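PDB 5Y9D: acyl-coenzyme A oxidase 1, which catalyses the FAD-dependent oxidation of saturated acyl-CoAs by O2 to (2E)-enoyl-CoAs with release of H2O2, a step of peroxisomal fatty acid beta-oxidation. Local coordinates for residues S66-D71 with Q115-V120; I534-D539 with F611-I616. All blocks are in the same frame, centred on the assembly; numbering follows the deposited sequence.

Contact 1 (66-71 with 115-120) and contact 2 (534-539 with 611-616) each join two helices, but in distant parts of the chain. Their centres are about 45 Å apart and their nearest atoms about 27 Å, so neither touches the other. They lie on opposite sides of the chain's centre, about 17 Å from it for contact 1 and about 29 Å for contact 2, measured to the contact centres. Contact 1 is buried and mainly apolar, made within one subunit; contact 2 is polar, at the surface, and reaches the second subunit through its arginines. Both stand away from the FAD pocket and from Glu464, the probable proton acceptor.

Contact 1: S66-D71 with Q115-V120; sequences SSIERD and QLHGMV
Ile68 sends both branches of its side chain against His117, and this pair carries most of the contact. The backbones come nearest at the same two residues, with 6.9 Å between Ile68 CA and His117 CA, and the CB of Ile68 points toward the opposing helix. Its CG2 methyl packs against the imidazole: Ile68 CG2 lies 3.6 Å from His117 ND1, approaching the ring at a slant, so that the evidence is for van der Waals contact with the nitrogen corner of the ring. CG2 stands anti to the backbone N of Ile68, while CG1 lies anti to the carbonyl carbon (chi1 -60°). This turn directs CG2 to the ring, and the longer branch takes CD1 to the base of the histidine side chain, where Ile68 CD1 is 4.0 Å from His117 CB. The same methyl approaches the main chain, at 4.1 Å from His117 N, and touches its neighbour more loosely, Ile68 CD1 being 4.4 Å from Leu116 CB.

The two side chains cross at a slant. In His117, CG lies anti to the backbone N (chi1 -176°), and chi2 of 31° turns the ND1 side of the imidazole to Ile68 CG2, with CB beside CD1. The two side chains therefore touch at two levels, ring and stem.

All three touching residues are buried. Apolar packing continues around two of them: Ile68 also rests on Leu74, Phe652 and Phe653, whereas Leu116 lies against Ile64 and Met65, earlier on the isoleucine's own helix. A separate polar tie joins helix 107-118 to helix 306-334, where Gln115 NE2 is hydrogen-bonded to Ser314 OG. The arrangement is helix-to-helix side-chain packing between 55-70 and 107-118, in the all-helical N-terminal region of the acyl-CoA oxidase fold.

Contact 2: I534-D539 with F611-I616; sequences ILRTTD and FLRENI
Arg536 and Arg613 bring two like charges together, with Arg536 NH1 3.2 Å from Arg613 NH1. Both are donors, so this is not a hydrogen bond. The side chains cross at about a right angle and the guanidinium planes are 57° apart. With CG anti to the backbone N (chi1 -167°) and the chain extended through chi2, Arg536 CD comes to the edge of the Arg613 guanidinium, in its plane, 4.0 Å from Arg613 NH1; a bend at chi3 then turns the Arg536 guanidinium.

Nearby carboxylates probably offset the two positive charges. Asp623 of the second subunit forms a salt bridge through OD1 with Arg613 NH2, and a long, weak ion pair through OD2 with Arg536 NH1. Glu614 OE2 lies over one face of the Arg613 guanidinium, 3.5 Å from Arg613 NH1, an attraction of charges without a directed N-H. With an alanine here in place of Arg536, Asp623 would probably lose its weaker cationic partner and the edge of Arg613 its methylene neighbour.

Backbone hydrogen bonds end helix 608-613: Ile616 N to Phe611 O (3.0 Å) and a weak one from Asn615 N to Leu612 O, with Asn615 at positive phi. This is a Schellman motif, here closing a helix of the C-terminal acyl-CoA oxidase region beside an arginine-aspartate cluster at the subunit interface.

Contact 1: S66-D71 with Q115-V120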
# COMPACT_ATOMS: atom_id res chain seq x y z
N SER A 66 16.53 6.99 24.45
CA SER A 66 15.98 7.18 25.80
C SER A 66 15.42 8.58 26.00
O SER A 66 14.48 8.76 26.77
CB SER A 66 16.99 6.93 26.91
OG SER A 66 18.15 6.39 26.38
N SER A 67 16.00 9.58 25.36
CA SER A 67 15.39 10.90 25.45
C SER A 67 14.04 10.85 24.84
O SER A 67 13.08 11.29 25.46
CB SER A 67 16.22 11.97 24.79
OG SER A 67 17.43 12.07 25.49
N ILE A 68 13.93 10.29 23.65
CA ILE A 68 12.62 10.22 23.00
C ILE A 68 11.61 9.39 23.78
O ILE A 68 10.48 9.81 23.92
CB ILE A 68 12.72 9.78 21.53
CG1 ILE A 68 13.58 10.77 20.73
CG2 ILE A 68 11.34 9.77 20.88
CD1 ILE A 68 14.24 10.14 19.53
N GLU A 69 12.02 8.24 24.31
CA GLU A 69 11.18 7.32 25.11
C GLU A 69 10.57 7.92 26.37
O GLU A 69 9.49 7.55 26.80
CB GLU A 69 12.03 6.17 25.66
CG GLU A 69 12.24 5.00 24.75
CD GLU A 69 13.37 4.08 25.18
OE1 GLU A 69 13.83 4.19 26.35
OE2 GLU A 69 13.82 3.24 24.34
N ARG A 70 11.33 8.76 27.02
CA ARG A 70 11.00 9.11 28.39
C ARG A 70 10.24 10.43 28.49
O ARG A 70 9.50 10.64 29.45
CB ARG A 70 12.28 9.19 29.21
CG ARG A 70 12.98 7.86 29.42
CD ARG A 70 14.38 8.07 30.00
NE ARG A 70 15.00 6.83 30.45
CZ ARG A 70 16.15 6.76 31.13
NH1 ARG A 70 16.81 7.89 31.47
NH2 ARG A 70 16.65 5.57 31.49
N ASP A 71 10.45 11.30 27.51
CA ASP A 71 9.83 12.62 27.46
C ASP A 71 8.33 12.47 27.31
O ASP A 71 7.86 12.06 26.25
CB ASP A 71 10.41 13.43 26.30
CG ASP A 71 10.08 14.93 26.39
OD1 ASP A 71 9.08 15.28 27.08
OD2 ASP A 71 10.83 15.74 25.78
N GLN A 115 15.47 10.79 12.30
CA GLN A 115 15.23 9.43 11.81
C GLN A 115 14.64 8.50 12.86
O GLN A 115 13.62 7.85 12.62
CB GLN A 115 16.53 8.84 11.24
CG GLN A 115 16.98 9.52 9.97
CD GLN A 115 18.45 9.33 9.64
OE1 GLN A 115 19.17 8.50 10.23
NE2 GLN A 115 18.90 10.08 8.66
N LEU A 116 15.25 8.47 14.04
CA LEU A 116 14.79 7.59 15.12
C LEU A 116 13.37 7.94 15.60
O LEU A 116 12.56 7.05 15.89
CB LEU A 116 15.74 7.64 16.29
CG LEU A 116 17.18 7.23 15.98
CD1 LEU A 116 18.14 7.80 17.02
CD2 LEU A 116 17.31 5.72 15.92
N HIS A 117 13.07 9.23 15.68
CA HIS A 117 11.75 9.66 16.14
C HIS A 117 10.68 9.40 15.08
O HIS A 117 9.52 9.15 15.42
CB HIS A 117 11.82 11.12 16.51
CG HIS A 117 10.56 11.66 17.08
ND1 HIS A 117 9.69 10.89 17.83
CD2 HIS A 117 10.03 12.89 17.03
CE1 HIS A 117 8.67 11.63 18.20
NE2 HIS A 117 8.84 12.85 17.73
N GLY A 118 11.08 9.42 13.81
CA GLY A 118 10.17 9.17 12.68
C GLY A 118 9.72 7.74 12.58
O GLY A 118 8.73 7.44 11.91
N MET A 119 10.44 6.83 13.23
CA MET A 119 9.95 5.45 13.35
C MET A 119 8.53 5.33 13.84
O MET A 119 7.87 4.42 13.44
CB MET A 119 10.77 4.65 14.34
CG MET A 119 12.20 4.45 13.93
SD MET A 119 12.93 3.38 15.14
CE MET A 119 12.32 1.85 14.47
N VAL A 120 8.13 6.20 14.76
CA VAL A 120 6.82 6.10 15.45
C VAL A 120 5.97 7.38 15.41
O VAL A 120 4.81 7.35 15.80
CB VAL A 120 6.95 5.70 16.95
CG1 VAL A 120 7.42 4.28 17.07
CG2 VAL A 120 7.91 6.62 17.68

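Contact 2: I534-D539 with F611-I616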
# COMPACT_ATOMS: atom_id res chain seq x y z
N ILE A 534 22.66 -0.82 -19.09
CA ILE A 534 23.11 0.56 -19.23
C ILE A 534 23.76 0.76 -20.59
O ILE A 534 23.48 1.76 -21.25
CB ILE A 534 24.14 0.97 -18.18
CG1 ILE A 534 23.50 1.05 -16.81
CG2 ILE A 534 24.74 2.33 -18.53
CD1 ILE A 534 24.46 0.74 -15.68
N LEU A 535 24.65 -0.18 -20.97
CA LEU A 535 25.40 -0.07 -22.23
C LEU A 535 24.49 -0.16 -23.43
O LEU A 535 24.71 0.54 -24.41
CB LEU A 535 26.56 -1.10 -22.31
CG LEU A 535 27.81 -0.76 -21.45
CD1 LEU A 535 28.96 -1.75 -21.54
CD2 LEU A 535 28.35 0.61 -21.76
N ARG A 536 23.45 -0.98 -23.34
CA ARG A 536 22.43 -1.04 -24.40
C ARG A 536 21.67 0.30 -24.49
O ARG A 536 21.46 0.84 -25.60
CB ARG A 536 21.45 -2.19 -24.15
CG ARG A 536 20.58 -2.51 -25.36
CD ARG A 536 19.30 -3.27 -25.01
NE ARG A 536 18.27 -2.42 -24.39
CZ ARG A 536 16.98 -2.73 -24.28
NH1 ARG A 536 16.50 -3.88 -24.77
NH2 ARG A 536 16.14 -1.89 -23.69
N THR A 537 21.24 0.81 -23.34
CA THR A 537 20.47 2.03 -23.28
C THR A 537 21.33 3.15 -23.80
O THR A 537 20.87 3.96 -24.59
CB THR A 537 19.98 2.37 -21.85
OG1 THR A 537 19.12 1.32 -21.38
CG2 THR A 537 19.21 3.69 -21.85
N THR A 538 22.60 3.18 -23.41
CA THR A 538 23.51 4.18 -23.99
C THR A 538 23.67 4.05 -25.51
O THR A 538 23.84 5.06 -26.23
CB THR A 538 24.88 4.11 -23.34
OG1 THR A 538 24.72 4.26 -21.92
CG2 THR A 538 25.75 5.21 -23.88
N ASP A 539 23.59 2.82 -26.00
CA ASP A 539 23.57 2.57 -27.44
C ASP A 539 22.36 3.21 -28.13
O ASP A 539 22.55 3.94 -29.10
CB ASP A 539 23.61 1.06 -27.74
CG ASP A 539 24.25 0.76 -29.07
OD1 ASP A 539 25.47 1.03 -29.21
OD2 ASP A 539 23.55 0.25 -29.97
N PHE A 611 17.91 -12.00 -16.01
CA PHE A 611 19.14 -12.80 -16.01
C PHE A 611 19.15 -13.89 -17.09
O PHE A 611 20.21 -14.35 -17.49
CB PHE A 611 19.40 -13.40 -14.62
CG PHE A 611 19.75 -12.38 -13.58
CD1 PHE A 611 21.08 -12.00 -13.36
CD2 PHE A 611 18.76 -11.78 -12.82
CE1 PHE A 611 21.41 -11.03 -12.42
CE2 PHE A 611 19.08 -10.82 -11.86
CZ PHE A 611 20.41 -10.44 -11.67
N LEU A 612 17.96 -14.32 -17.54
CA LEU A 612 17.84 -15.26 -18.67
C LEU A 612 17.82 -14.52 -19.99
O LEU A 612 18.22 -15.06 -21.03
CB LEU A 612 16.55 -16.08 -18.57
CG LEU A 612 16.57 -17.43 -17.83
CD1 LEU A 612 17.42 -17.38 -16.58
CD2 LEU A 612 15.15 -17.87 -17.49
N ARG A 613 17.31 -13.29 -19.97
CA ARG A 613 17.32 -12.43 -21.16
C ARG A 613 18.77 -12.33 -21.56
O ARG A 613 19.11 -12.51 -22.73
CB ARG A 613 16.75 -11.02 -20.86
CG ARG A 613 15.63 -10.53 -21.79
CD ARG A 613 16.14 -9.95 -23.10
NE ARG A 613 16.66 -8.59 -22.93
CZ ARG A 613 17.23 -7.87 -23.89
NH1 ARG A 613 17.66 -6.64 -23.63
NH2 ARG A 613 17.37 -8.35 -25.12
N GLU A 614 19.61 -12.11 -20.56
CA GLU A 614 21.00 -11.74 -20.75
C GLU A 614 21.99 -12.90 -20.82
O GLU A 614 23.20 -12.66 -20.83
CB GLU A 614 21.41 -10.78 -19.62
CG GLU A 614 20.72 -9.42 -19.68
CD GLU A 614 21.00 -8.72 -20.98
OE1 GLU A 614 22.20 -8.52 -21.29
OE2 GLU A 614 20.04 -8.41 -21.71
N ASN A 615 21.48 -14.13 -20.84
CA ASN A 615 22.35 -15.32 -20.84
C ASN A 615 23.38 -15.29 -19.70
O ASN A 615 24.59 -15.38 -19.92
CB ASN A 615 23.05 -15.46 -22.21
CG ASN A 615 23.76 -16.79 -22.37
OD1 ASN A 615 24.99 -16.86 -22.50
ND2 ASN A 615 22.98 -17.86 -22.35
N ILE A 616 22.89 -15.11 -18.47
CA ILE A 616 23.72 -15.14 -17.26
C ILE A 616 23.49 -16.45 -16.51
O ILE A 616 24.43 -17.07 -15.99
CB ILE A 616 23.39 -13.93 -16.35
CG1 ILE A 616 23.91 -12.62 -16.99
CG2 ILE A 616 23.95 -14.12 -14.94
CD1 ILE A 616 23.09 -11.38 -16.67